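PDB 4O8V: alginate biosynthesis protein AlgJ from Pseudomonas putida, which probably adds acetyl groups at the O-2 and O-3 positions of mannuronate residues in alginate, working together with AlgI and AlgF. Local coordinates for residues A[44-49]-A[54-59]; A[96-101]-A[142-147]; A[104-109]-A[128-133]; A[251-256]-A[268-273]. All blocks are in the same frame, centred on the assembly; numbering follows the deposited sequence. Where two conformers were deposited one is given.

Interaction 1 (A[44-49]-A[54-59]); sequences GVRDTL and SQLVLA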
loop_
_atom_site.group_PDB
_atom_site.type_symbol
_atom_site.label_atom_id
_atom_site.label_comp_id
_atom_site.label_asym_id
_atom_site.label_seq_id
_atom_site.Cartn_x
_atom_site.Cartn_y
_atom_site.Cartn_z
ATOM N N GLY A 44 10.117 -10.081 11.213
ATOM C CA GLY A 44 11.510 -10.360 10.891
ATOM C C GLY A 44 12.114 -9.261 10.038
ATOM O O GLY A 44 13.279 -8.887 10.195
ATOM N N VAL A 45 11.310 -8.732 9.129
ATOM C CA VAL A 45 11.736 -7.605 8.313
ATOM C C VAL A 45 12.006 -6.383 9.193
ATOM O O VAL A 45 13.048 -5.737 9.052
ATOM C CB VAL A 45 10.692 -7.268 7.236
ATOM C CG1 VAL A 45 10.966 -5.897 6.669
ATOM C CG2 VAL A 45 10.699 -8.358 6.137
ATOM N N ARG A 46 11.088 -6.079 10.107
ATOM C CA ARG A 46 11.275 -4.980 11.060
ATOM C C ARG A 46 12.589 -5.124 11.829
ATOM O O ARG A 46 13.331 -4.152 12.006
ATOM C CB ARG A 46 10.116 -4.915 12.050
ATOM C CG ARG A 46 10.265 -3.861 13.135
ATOM C CD ARG A 46 10.339 -4.508 14.526
ATOM N NE ARG A 46 10.454 -3.525 15.598
ATOM C CZ ARG A 46 11.545 -3.345 16.342
ATOM N NH1 ARG A 46 12.617 -4.094 16.135
ATOM N NH2 ARG A 46 11.560 -2.422 17.298
ATOM N N ASP A 47 12.862 -6.334 12.299
ATOM C CA ASP A 47 14.061 -6.560 13.102
ATOM C C ASP A 47 15.326 -6.423 12.236
ATOM O O ASP A 47 16.344 -5.866 12.681
ATOM C CB ASP A 47 14.022 -7.946 13.759
ATOM C CG ASP A 47 12.971 -8.061 14.852
ATOM O OD1 ASP A 47 12.377 -7.036 15.283
ATOM O OD2 ASP A 47 12.743 -9.202 15.303
ATOM N N THR A 48 15.262 -6.939 11.011
ATOM C CA THR A 48 16.377 -6.847 10.063
ATOM C C THR A 48 16.711 -5.377 9.725
ATOM O O THR A 48 17.879 -4.963 9.753
ATOM C CB THR A 48 16.056 -7.613 8.767
ATOM O OG1 THR A 48 15.909 -9.002 9.061
ATOM C CG2 THR A 48 17.145 -7.425 7.722
ATOM N N LEU A 49 15.680 -4.591 9.427
ATOM C CA LEU A 49 15.851 -3.171 9.156
ATOM C C LEU A 49 16.495 -2.480 10.355
ATOM O O LEU A 49 17.453 -1.719 10.192
ATOM C CB LEU A 49 14.519 -2.503 8.819
ATOM C CG LEU A 49 13.936 -2.903 7.446
ATOM C CD1 LEU A 49 12.520 -2.343 7.263
ATOM C CD2 LEU A 49 14.804 -2.387 6.318
ATOM N N SER A 54 17.789 1.085 10.191
ATOM C CA SER A 54 16.611 1.610 9.490
ATOM C C SER A 54 15.328 1.444 10.306
ATOM O O SER A 54 15.046 0.354 10.809
ATOM C CB SER A 54 16.406 0.906 8.138
ATOM O OG SER A 54 17.483 1.137 7.261
ATOM N N GLN A 55 14.561 2.525 10.422
ATOM C CA GLN A 55 13.266 2.491 11.093
ATOM C C GLN A 55 12.160 2.145 10.108
ATOM O O GLN A 55 12.013 2.783 9.060
ATOM C CB GLN A 55 12.949 3.833 11.762
ATOM C CG GLN A 55 13.838 4.170 12.946
ATOM C CD GLN A 55 13.569 3.289 14.156
ATOM O OE1 GLN A 55 12.526 2.638 14.249
ATOM N NE2 GLN A 55 14.511 3.267 15.091
ATOM N N LEU A 56 11.376 1.134 10.457
ATOM C CA LEU A 56 10.256 0.717 9.620
ATOM C C LEU A 56 9.001 1.490 9.954
ATOM O O LEU A 56 8.622 1.582 11.121
ATOM C CB LEU A 56 9.980 -0.765 9.794
ATOM C CG LEU A 56 8.723 -1.282 9.073
ATOM C CD1 LEU A 56 8.778 -1.037 7.549
ATOM C CD2 LEU A 56 8.507 -2.756 9.404
ATOM N N VAL A 57 8.370 2.037 8.927
ATOM C CA VAL A 57 7.040 2.606 9.071
ATOM C C VAL A 57 6.124 1.822 8.126
ATOM O O VAL A 57 6.192 1.949 6.885
ATOM C CB VAL A 57 6.995 4.106 8.743
ATOM C CG1 VAL A 57 5.556 4.639 8.906
ATOM C CG2 VAL A 57 7.957 4.892 9.600
ATOM N N LEU A 58 5.300 0.965 8.716
ATOM C CA LEU A 58 4.399 0.114 7.954
ATOM C C LEU A 58 3.176 0.930 7.592
ATOM O O LEU A 58 2.609 1.583 8.463
ATOM C CB LEU A 58 4.009 -1.127 8.764
ATOM C CG LEU A 58 3.082 -2.142 8.091
ATOM C CD1 LEU A 58 3.751 -2.759 6.845
ATOM C CD2 LEU A 58 2.702 -3.237 9.096
ATOM N N ALA A 59 2.780 0.886 6.319
ATOM C CA ALA A 59 1.631 1.664 5.842
ATOM C C ALA A 59 0.534 0.698 5.401
ATOM O O ALA A 59 0.517 0.221 4.256
ATOM C CB ALA A 59 2.030 2.582 4.717
HETATM O O HOH W 1 12.896 -1.176 11.806
#

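Interaction 2 (A[96-101]-A[142-147]); sequences NVFAPD and QSLLNG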
loop_
_atom_site.group_PDB
_atom_site.type_symbol
_atom_site.label_atom_id
_atom_site.label_comp_id
_atom_site.label_asym_id
_atom_site.label_seq_id
_atom_site.Cartn_x
_atom_site.Cartn_y
_atom_site.Cartn_z
ATOM N N ASN A 96 5.684 -4.989 17.814
ATOM C CA ASN A 96 6.466 -3.750 17.900
ATOM C C ASN A 96 6.761 -3.138 16.537
ATOM O O ASN A 96 7.836 -2.579 16.317
ATOM C CB ASN A 96 7.784 -3.988 18.649
ATOM C CG ASN A 96 7.576 -4.696 19.961
ATOM O OD1 ASN A 96 7.685 -5.930 20.047
ATOM N ND2 ASN A 96 7.249 -3.925 21.001
ATOM N N VAL A 97 5.800 -3.256 15.622
ATOM C CA VAL A 97 5.894 -2.635 14.313
ATOM C C VAL A 97 5.070 -1.346 14.308
ATOM O O VAL A 97 3.895 -1.355 14.672
ATOM C CB VAL A 97 5.411 -3.597 13.214
ATOM C CG1 VAL A 97 5.282 -2.883 11.869
ATOM C CG2 VAL A 97 6.387 -4.785 13.115
ATOM N N PHE A 98 5.703 -0.244 13.919
ATOM C CA PHE A 98 5.055 1.071 13.868
ATOM C C PHE A 98 4.169 1.209 12.631
ATOM O O PHE A 98 4.672 1.206 11.495
ATOM C CB PHE A 98 6.123 2.160 13.892
ATOM C CG PHE A 98 5.583 3.559 13.945
ATOM C CD1 PHE A 98 4.676 3.934 14.922
ATOM C CD2 PHE A 98 6.007 4.508 13.032
ATOM C CE1 PHE A 98 4.188 5.238 14.982
ATOM C CE2 PHE A 98 5.537 5.813 13.096
ATOM C CZ PHE A 98 4.616 6.173 14.066
ATOM N N ALA A 99 2.861 1.346 12.847
ATOM C CA ALA A 99 1.892 1.345 11.745
ATOM C C ALA A 99 0.831 2.414 11.966
ATOM O O ALA A 99 -0.206 2.160 12.584
ATOM C CB ALA A 99 1.229 -0.036 11.594
ATOM N N PRO A 100 1.096 3.622 11.468
ATOM C CA PRO A 100 0.146 4.732 11.621
ATOM C C PRO A 100 -1.205 4.426 10.987
ATOM O O PRO A 100 -1.299 3.734 9.975
ATOM C CB PRO A 100 0.843 5.891 10.897
ATOM C CG PRO A 100 2.323 5.530 10.957
ATOM C CD PRO A 100 2.339 4.036 10.790
ATOM N N ASP A 101 -2.261 4.955 11.593
ATOM C CA ASP A 101 -3.598 4.701 11.073
ATOM C C ASP A 101 -3.888 5.518 9.819
ATOM O O ASP A 101 -3.860 6.745 9.853
ATOM C CB ASP A 101 -4.640 5.006 12.143
ATOM C CG ASP A 101 -6.051 4.715 11.657
ATOM O OD1 ASP A 101 -6.460 3.538 11.657
ATOM O OD2 ASP A 101 -6.731 5.663 11.246
ATOM N N GLN A 142 7.470 11.069 15.826
ATOM C CA GLN A 142 8.452 10.131 16.404
ATOM C C GLN A 142 9.909 10.529 16.170
ATOM O O GLN A 142 10.821 9.801 16.569
ATOM C CB GLN A 142 8.247 8.726 15.831
ATOM C CG GLN A 142 6.847 8.187 16.006
ATOM C CD GLN A 142 6.494 8.030 17.456
ATOM O OE1 GLN A 142 7.365 7.778 18.295
ATOM N NE2 GLN A 142 5.215 8.197 17.775
ATOM N N SER A 143 10.122 11.661 15.509
ATOM C CA SER A 143 11.467 12.152 15.208
ATOM C C SER A 143 12.331 11.118 14.488
ATOM O O SER A 143 13.487 10.920 14.856
ATOM C CB SER A 143 12.177 12.596 16.504
ATOM O OG SER A 143 11.368 13.472 17.274
ATOM N N LEU A 144 11.784 10.466 13.463
ATOM C CA LEU A 144 12.492 9.368 12.800
ATOM C C LEU A 144 13.506 9.875 11.788
ATOM O O LEU A 144 14.460 9.173 11.444
ATOM C CB LEU A 144 11.498 8.429 12.113
ATOM C CG LEU A 144 10.480 7.789 13.052
ATOM C CD1 LEU A 144 9.612 6.820 12.264
ATOM C CD2 LEU A 144 11.190 7.082 14.192
ATOM N N LEU A 145 13.302 11.101 11.318
ATOM C CA LEU A 145 14.189 11.694 10.327
ATOM C C LEU A 145 14.991 12.838 10.908
ATOM O O LEU A 145 14.453 13.704 11.583
ATOM C CB LEU A 145 13.403 12.215 9.115
ATOM C CG LEU A 145 13.014 11.250 7.998
ATOM C CD1 LEU A 145 12.263 11.983 6.921
ATOM C CD2 LEU A 145 14.255 10.591 7.410
ATOM N N ASN A 146 16.280 12.843 10.625
ATOM C CA ASN A 146 17.077 14.039 10.846
ATOM C C ASN A 146 17.706 14.426 9.513
ATOM O O ASN A 146 17.580 13.698 8.527
ATOM C CB ASN A 146 18.121 13.830 11.954
ATOM C CG ASN A 146 19.161 12.754 11.623
ATOM O OD1 ASN A 146 19.444 12.463 10.460
ATOM N ND2 ASN A 146 19.752 12.176 12.666
ATOM N N GLY A 147 18.369 15.564 9.467
ATOM C CA GLY A 147 18.922 16.015 8.208
ATOM C C GLY A 147 18.163 17.234 7.749
ATOM O O GLY A 147 17.055 17.487 8.211
#

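Interaction 3 (A[104-109]-A[128-133]); sequences APMEQA and AEVAAQ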
loop_
_atom_site.group_PDB
_atom_site.type_symbol
_atom_site.label_atom_id
_atom_site.label_comp_id
_atom_site.label_asym_id
_atom_site.label_seq_id
_atom_site.Cartn_x
_atom_site.Cartn_y
_atom_site.Cartn_z
ATOM N N ALA A 104 -8.623 6.351 9.273
ATOM C CA ALA A 104 -9.338 7.542 9.757
ATOM C C ALA A 104 -9.098 8.775 8.858
ATOM O O ALA A 104 -10.065 9.425 8.452
ATOM C CB ALA A 104 -8.971 7.848 11.207
ATOM N N PRO A 105 -7.831 9.090 8.510
ATOM C CA PRO A 105 -7.741 10.249 7.616
ATOM C C PRO A 105 -8.318 10.016 6.217
ATOM O O PRO A 105 -8.922 10.957 5.681
ATOM C CB PRO A 105 -6.229 10.540 7.556
ATOM C CG PRO A 105 -5.552 9.285 8.032
ATOM C CD PRO A 105 -6.507 8.655 8.998
HETATM N N MSE A 106 -8.166 8.829 5.624
HETATM C CA MSE A 106 -8.771 8.629 4.300
HETATM C C MSE A 106 -10.297 8.762 4.361
HETATM O O MSE A 106 -10.916 9.344 3.470
HETATM C CB MSE A 106 -8.363 7.280 3.718
HETATM C CG MSE A 106 -6.898 7.304 3.366
HETATM SE SE MSE A 106 -6.271 5.627 2.573
HETATM C CE MSE A 106 -6.941 5.902 0.720
ATOM N N GLU A 107 -10.896 8.233 5.421
ATOM C CA GLU A 107 -12.339 8.359 5.608
ATOM C C GLU A 107 -12.769 9.812 5.748
ATOM O O GLU A 107 -13.783 10.232 5.168
ATOM C CB GLU A 107 -12.781 7.563 6.829
ATOM C CG GLU A 107 -13.566 6.317 6.483
ATOM C CD GLU A 107 -14.465 5.882 7.620
ATOM O OE1 GLU A 107 -14.104 6.139 8.792
ATOM O OE2 GLU A 107 -15.536 5.296 7.343
ATOM N N GLN A 108 -12.024 10.571 6.547
ATOM C CA GLN A 108 -12.277 12.004 6.712
ATOM C C GLN A 108 -12.283 12.666 5.335
ATOM O O GLN A 108 -13.141 13.501 5.024
ATOM C CB GLN A 108 -11.215 12.638 7.630
ATOM C CG GLN A 108 -11.400 14.130 7.941
ATOM C CD GLN A 108 -10.288 14.698 8.835
ATOM O OE1 GLN A 108 -9.101 14.438 8.620
ATOM N NE2 GLN A 108 -10.679 15.467 9.846
ATOM N N ALA A 109 -11.344 12.243 4.491
ATOM C CA ALA A 109 -11.114 12.894 3.199
ATOM C C ALA A 109 -12.172 12.588 2.113
ATOM O O ALA A 109 -12.200 13.250 1.073
ATOM C CB ALA A 109 -9.712 12.506 2.669
ATOM N N ALA A 128 -3.930 9.060 -2.101
ATOM C CA ALA A 128 -2.542 8.722 -1.778
ATOM C C ALA A 128 -1.862 9.890 -1.042
ATOM O O ALA A 128 -1.022 9.707 -0.175
ATOM C CB ALA A 128 -1.781 8.341 -3.051
ATOM N N GLU A 129 -2.267 11.106 -1.366
ATOM C CA GLU A 129 -1.664 12.274 -0.761
ATOM C C GLU A 129 -2.080 12.375 0.715
ATOM O O GLU A 129 -1.264 12.722 1.575
ATOM C CB GLU A 129 -2.068 13.524 -1.554
ATOM C CG GLU A 129 -1.554 14.834 -0.986
ATOM C CD GLU A 129 -2.073 16.018 -1.772
ATOM O OE1 GLU A 129 -3.239 16.417 -1.560
ATOM O OE2 GLU A 129 -1.324 16.526 -2.629
ATOM N N VAL A 130 -3.351 12.089 0.998
ATOM C CA VAL A 130 -3.840 12.014 2.368
ATOM C C VAL A 130 -3.043 10.982 3.176
ATOM O O VAL A 130 -2.598 11.272 4.304
ATOM C CB VAL A 130 -5.349 11.674 2.396
ATOM C CG1 VAL A 130 -5.807 11.361 3.814
ATOM C CG2 VAL A 130 -6.136 12.834 1.815
ATOM N N ALA A 131 -2.819 9.809 2.581
ATOM C CA ALA A 131 -2.023 8.758 3.234
ATOM C C ALA A 131 -0.597 9.249 3.485
ATOM O O ALA A 131 -0.064 9.115 4.601
ATOM C CB ALA A 131 -2.023 7.466 2.393
ATOM N N ALA A 132 0.029 9.848 2.479
ATOM C CA ALA A 132 1.383 10.394 2.668
ATOM C C ALA A 132 1.434 11.441 3.774
ATOM O O ALA A 132 2.403 11.500 4.545
ATOM C CB ALA A 132 1.913 10.993 1.369
ATOM N N GLN A 133 0.412 12.286 3.866
ATOM C CA GLN A 133 0.427 13.286 4.908
ATOM C C GLN A 133 0.304 12.662 6.300
ATOM O O GLN A 133 0.951 13.139 7.249
ATOM C CB GLN A 133 -0.680 14.337 4.688
ATOM C CG GLN A 133 -0.248 15.401 3.701
ATOM C CD GLN A 133 -1.393 16.221 3.151
ATOM O OE1 GLN A 133 -2.552 15.805 3.195
ATOM N NE2 GLN A 133 -1.070 17.387 2.606
#

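Interaction 4 (A[251-256]-A[268-273]); sequences LPMLKY and QVVVWE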
loop_
_atom_site.group_PDB
_atom_site.type_symbol
_atom_site.label_atom_id
_atom_site.label_comp_id
_atom_site.label_asym_id
_atom_site.label_seq_id
_atom_site.Cartn_x
_atom_site.Cartn_y
_atom_site.Cartn_z
ATOM N N LEU A 251 7.259 -9.759 -1.431
ATOM C CA LEU A 251 8.378 -10.079 -2.322
ATOM C C LEU A 251 9.256 -8.862 -2.658
ATOM O O LEU A 251 10.484 -8.968 -2.650
ATOM C CB LEU A 251 7.873 -10.746 -3.614
ATOM C CG LEU A 251 7.930 -12.282 -3.644
ATOM C CD1 LEU A 251 7.300 -12.875 -2.405
ATOM C CD2 LEU A 251 7.254 -12.842 -4.894
ATOM N N PRO A 252 8.651 -7.697 -2.956
ATOM C CA PRO A 252 9.543 -6.553 -3.148
ATOM C C PRO A 252 10.317 -6.166 -1.891
ATOM O O PRO A 252 11.435 -5.665 -2.037
ATOM C CB PRO A 252 8.584 -5.412 -3.552
ATOM C CG PRO A 252 7.414 -6.094 -4.130
ATOM C CD PRO A 252 7.256 -7.356 -3.288
HETATM N N MSE A 253 9.761 -6.380 -0.699
HETATM C CA MSE A 253 10.520 -6.078 0.519
HETATM C C MSE A 253 11.674 -7.055 0.695
HETATM O O MSE A 253 12.785 -6.643 1.043
HETATM C CB MSE A 253 9.637 -6.098 1.764
HETATM C CG MSE A 253 10.417 -5.931 3.056
HETATM SE SE MSE A 253 11.455 -4.244 3.155
HETATM C CE MSE A 253 9.945 -3.153 3.596
ATOM N N LEU A 254 11.438 -8.346 0.444
ATOM C CA LEU A 254 12.546 -9.311 0.581
ATOM C C LEU A 254 13.653 -9.031 -0.448
ATOM O O LEU A 254 14.860 -9.139 -0.140
ATOM C CB LEU A 254 12.026 -10.744 0.462
ATOM C CG LEU A 254 10.878 -11.088 1.422
ATOM C CD1 LEU A 254 10.360 -12.506 1.157
ATOM C CD2 LEU A 254 11.337 -10.943 2.865
ATOM N N LYS A 255 13.253 -8.658 -1.660
ATOM C CA LYS A 255 14.214 -8.271 -2.686
ATOM C C LYS A 255 15.050 -7.087 -2.221
ATOM O O LYS A 255 16.277 -7.084 -2.353
ATOM C CB LYS A 255 13.497 -7.934 -3.995
ATOM C CG LYS A 255 14.404 -7.435 -5.104
ATOM C CD LYS A 255 13.671 -7.474 -6.436
ATOM C CE LYS A 255 14.307 -6.557 -7.458
ATOM N NZ LYS A 255 13.517 -6.567 -8.724
ATOM N N TYR A 256 14.380 -6.085 -1.662
ATOM C CA TYR A 256 15.073 -4.902 -1.148
ATOM C C TYR A 256 16.121 -5.250 -0.077
ATOM O O TYR A 256 17.249 -4.744 -0.107
ATOM C CB TYR A 256 14.064 -3.896 -0.570
ATOM C CG TYR A 256 14.758 -2.680 -0.004
ATOM C CD1 TYR A 256 15.486 -1.837 -0.822
ATOM C CD2 TYR A 256 14.694 -2.391 1.349
ATOM C CE1 TYR A 256 16.129 -0.729 -0.303
ATOM C CE2 TYR A 256 15.337 -1.298 1.878
ATOM C CZ TYR A 256 16.042 -0.472 1.059
ATOM O OH TYR A 256 16.669 0.626 1.603
ATOM N N GLN A 268 17.491 6.019 6.765
ATOM C CA GLN A 268 16.958 6.252 8.108
ATOM C C GLN A 268 15.566 5.631 8.292
ATOM O O GLN A 268 15.266 5.092 9.361
ATOM C CB GLN A 268 16.903 7.745 8.413
ATOM C CG GLN A 268 18.289 8.365 8.430
ATOM C CD GLN A 268 18.264 9.840 8.722
ATOM O OE1 GLN A 268 17.294 10.356 9.255
ATOM N NE2 GLN A 268 19.342 10.532 8.376
ATOM N N VAL A 269 14.730 5.719 7.258
ATOM C CA VAL A 269 13.343 5.266 7.321
ATOM C C VAL A 269 12.984 4.454 6.087
ATOM O O VAL A 269 13.319 4.838 4.962
ATOM C CB VAL A 269 12.362 6.480 7.444
ATOM C CG1 VAL A 269 10.896 6.047 7.298
ATOM C CG2 VAL A 269 12.572 7.203 8.750
ATOM N N VAL A 270 12.308 3.326 6.301
ATOM C CA VAL A 270 11.696 2.589 5.202
ATOM C C VAL A 270 10.177 2.639 5.362
ATOM O O VAL A 270 9.633 2.214 6.387
ATOM C CB VAL A 270 12.159 1.131 5.150
ATOM C CG1 VAL A 270 11.387 0.362 4.059
ATOM C CG2 VAL A 270 13.663 1.051 4.920
ATOM N N VAL A 271 9.502 3.183 4.359
ATOM C CA VAL A 271 8.047 3.169 4.347
ATOM C C VAL A 271 7.627 1.921 3.580
ATOM O O VAL A 271 8.014 1.732 2.419
ATOM C CB VAL A 271 7.458 4.432 3.684
ATOM C CG1 VAL A 271 5.925 4.300 3.517
ATOM C CG2 VAL A 271 7.796 5.659 4.469
ATOM N N TRP A 272 6.852 1.058 4.232
ATOM C CA TRP A 272 6.436 -0.211 3.635
ATOM C C TRP A 272 4.919 -0.214 3.449
ATOM O O TRP A 272 4.169 -0.355 4.416
ATOM C CB TRP A 272 6.842 -1.379 4.525
ATOM C CG TRP A 272 6.622 -2.724 3.911
ATOM C CD1 TRP A 272 6.208 -3.002 2.629
ATOM C CD2 TRP A 272 6.823 -3.999 4.551
ATOM N NE1 TRP A 272 6.144 -4.361 2.437
ATOM C CE2 TRP A 272 6.505 -4.996 3.602
ATOM C CE3 TRP A 272 7.229 -4.385 5.827
ATOM C CZ2 TRP A 272 6.594 -6.372 3.891
ATOM C CZ3 TRP A 272 7.316 -5.747 6.122
ATOM C CH2 TRP A 272 6.996 -6.723 5.152
ATOM N N GLU A 273 4.493 -0.054 2.203
ATOM C CA GLU A 273 3.072 -0.014 1.860
ATOM C C GLU A 273 2.550 -1.444 1.647
ATOM O O GLU A 273 3.082 -2.220 0.842
ATOM C CB GLU A 273 2.864 0.877 0.633
ATOM C CG GLU A 273 1.509 0.712 -0.029
ATOM C CD GLU A 273 1.565 -0.193 -1.255
ATOM O OE1 GLU A 273 2.448 0.014 -2.130
ATOM O OE2 GLU A 273 0.706 -1.098 -1.365
#

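Interaction 1 (A[44-49]-A[54-59])
Leu49 and Leu56 meet at a slant, one reaching from a helix and the other from the strand that follows it. The two branches of Leu49 take different partners: CD1 rests against the strand leucine, 3.9 Å from Leu56 CB and 4.0 Å from Leu56 CD1, while CD2 turns to Ser54, whose CB lies 4.1 Å from it. With CG of Leu56 swung opposite its own backbone N (chi1 174°), the second methyl, CD2, comes against the preceding helical turn, 3.8 Å from Arg46 CB. The pairing illustrates how the layered alpha/beta architecture of SGNH hydrolase-like proteins is built: helix 31-51 turns back within a few residues into strand 55-61, an outer strand of the parallel sheet in this chain, and lies on it. Val270 and Trp272 of the adjoining strand extend the apolar surface beneath Leu49 and Leu56. Polar bonds close the turn. Ser54 N donates to Leu49 O over 2.8 Å, fairly straight at the hydrogen (158°) yet from above the carbonyl plane, 44° out of it. One water donates to Arg46 O at 3.0 Å and to Ser54 O at 2.8 Å, and weakly accepts from Leu56 N. Ser54 OG is taken up by Pro267 O. The guanidinium of Arg46 leads away from the strand, forming a salt bridge from NH1 to Asp47 OD1 at 3.1 Å and further bonds to Gln50 and Asn96.

Interaction 2 (A[96-101]-A[142-147])
Phe98 carries its CG opposite the backbone N (chi1 -176°), which sends the ring across toward Gln142, and the Gln142 chain folds at chi2 (-63°), so that its CG forms the leading elbow. That methylene carbon meets the far end of the ring, 3.6 Å from Phe98 CZ, with Phe98 CE2 at 4.0 Å and Phe98 CE1 at 4.1 Å. Its approach is oblique, and the amide plane stands 63° from the ring plane, so amide and ring do not stack; Gln142 NE2 merely passes Phe98 CE1 at 4.2 Å. Leu144 adds a slacker apolar touch, its CD1 lying 4.3 Å from Phe98 CE2. One face of the ring is covered from its own segment by Pro100 CG, 3.8 Å above the plane and shifted toward the rim. An alanine at Phe98 is likely to open a gap between Pro100, Gln142 and Leu144, with the Gln142 chain left to turn more loosely. Both segments follow helices: Asn96 and Ser143 each take positive phi in a Schellman motif, closing helices 84-94 and 125-141 respectively. The contact thus joins the loop between helices 84-94 and 103-109 to the loop between helix 125-141 and strand 152-162, at the surface, where Phe98 also packs on Ala138 and Val57. Since the touching atoms are all carbon apart from the distant amide nitrogen, the attraction is one of dispersion and shape, with little directional preference.

Interaction 3 (A[104-109]-A[128-133])
Val130 is the residue on which helix 104-109 converges, and most of what holds the two segments together is contact between aliphatic groups. Its two methyls serve different parts of the other helix. CG2 meets Ala109 CB methyl to methyl at 3.7 Å. CG1, placed opposite the backbone N of Val130 (chi1 170°), turns to the preceding turn, where Pro105 CB lies 3.9 Å away and Met106 CG, of a selenomethionine, 4.2 Å away. A second kind of contact involves the main chain: the same CG1 sits 3.7 Å from Pro105 O and 3.9 Å from Met106 N, so the valine settles directly on the helix backbone. Pro105 O is already engaged within its own helix, accepting from Ala109 N at 3.0 Å, so the methyl does not bury an oxygen lacking a donor. Across the interface itself the association is apolar. The axes of the short segments come within 9.1 Å, and their N-to-C directions differ by 140°, closer to antiparallel than to perpendicular. In the fold, the two segments precede and follow in sequence the predicted catalytic Asp120 and His122, the Met106 side chain lying about 9 Å from that of His122. Met106 also rests on Phe116, while Ala128 and Ala131 pack on Trp123. Further round helix 125-141, Ala132 is covered by helix 227-235 through Phe227, Ala230 and Leu231, and Glu129 forms a salt bridge to Arg189 of strand 184-193.

Interaction 4 (A[251-256]-A[268-273])
Met253, a selenomethionine, lays its terminal methyl over one face of the Trp272 indole, and here the contact is tight. Met253 CE stands 3.5 Å from the centroid of the Trp272 five-membered ring, 23° off the normal, in a CH-pi contact; SE rides more distantly above the six-membered ring, a Met-aromatic contact at 5.0 Å. The bend at chi2 (59°) folds the chain along the indole, with Met253 CB 3.7 Å from Trp272 CZ2. Met253 CE also reaches Val270 CG1 at 3.8 Å, thus touching two side chains of the strand. The Tyr256 end is looser: its ring passes Val270 obliquely, CE2 and Val270 CG2 being 4.2 Å apart. On the outward side of the helix, exposed Lys255 pairs with Glu244. Trp272 NE1 bonds to Pro249 O, which is likely to restrain the indole's rotation. A leucine at Trp272 would probably leave Met253 without the flat surface it rests on and Pro249 O without its donor. Segment 251-256 runs roughly antiparallel to strand segment 269-273; helix 250-257, followed by helix 260-264, lies in the connection from strand 239-241 past strand 212-215 to strand 269-275: a beta-alpha-beta crossover of the parallel-sheet SGNH hydrolase-like fold.

Overall arrangement
Interactions 1, 2 and 4 gather round one edge of the parallel sheet. Interactions 1 and 4, with centres 8 Å apart, share it through neighbouring strands 55-61 and 269-275: Gln55 O meets Val270 N at 2.8 Å. Interaction 2, its centre about 10 Å from that of interaction 1, joins through Leu58 N and Phe98 O at 2.9 Å. Interaction 3 stands apart, its centre about 22 Å from that of interaction 1, and falls in sequence between the segments of interaction 2. Its Met106 side chain lies about 9 Å from that of His122 and 11 Å from that of Asp120, both predicted catalytic; Glu273 of interaction 4 reaches Thr217 and Ser220, close in sequence to the predicted nucleophile Ser218.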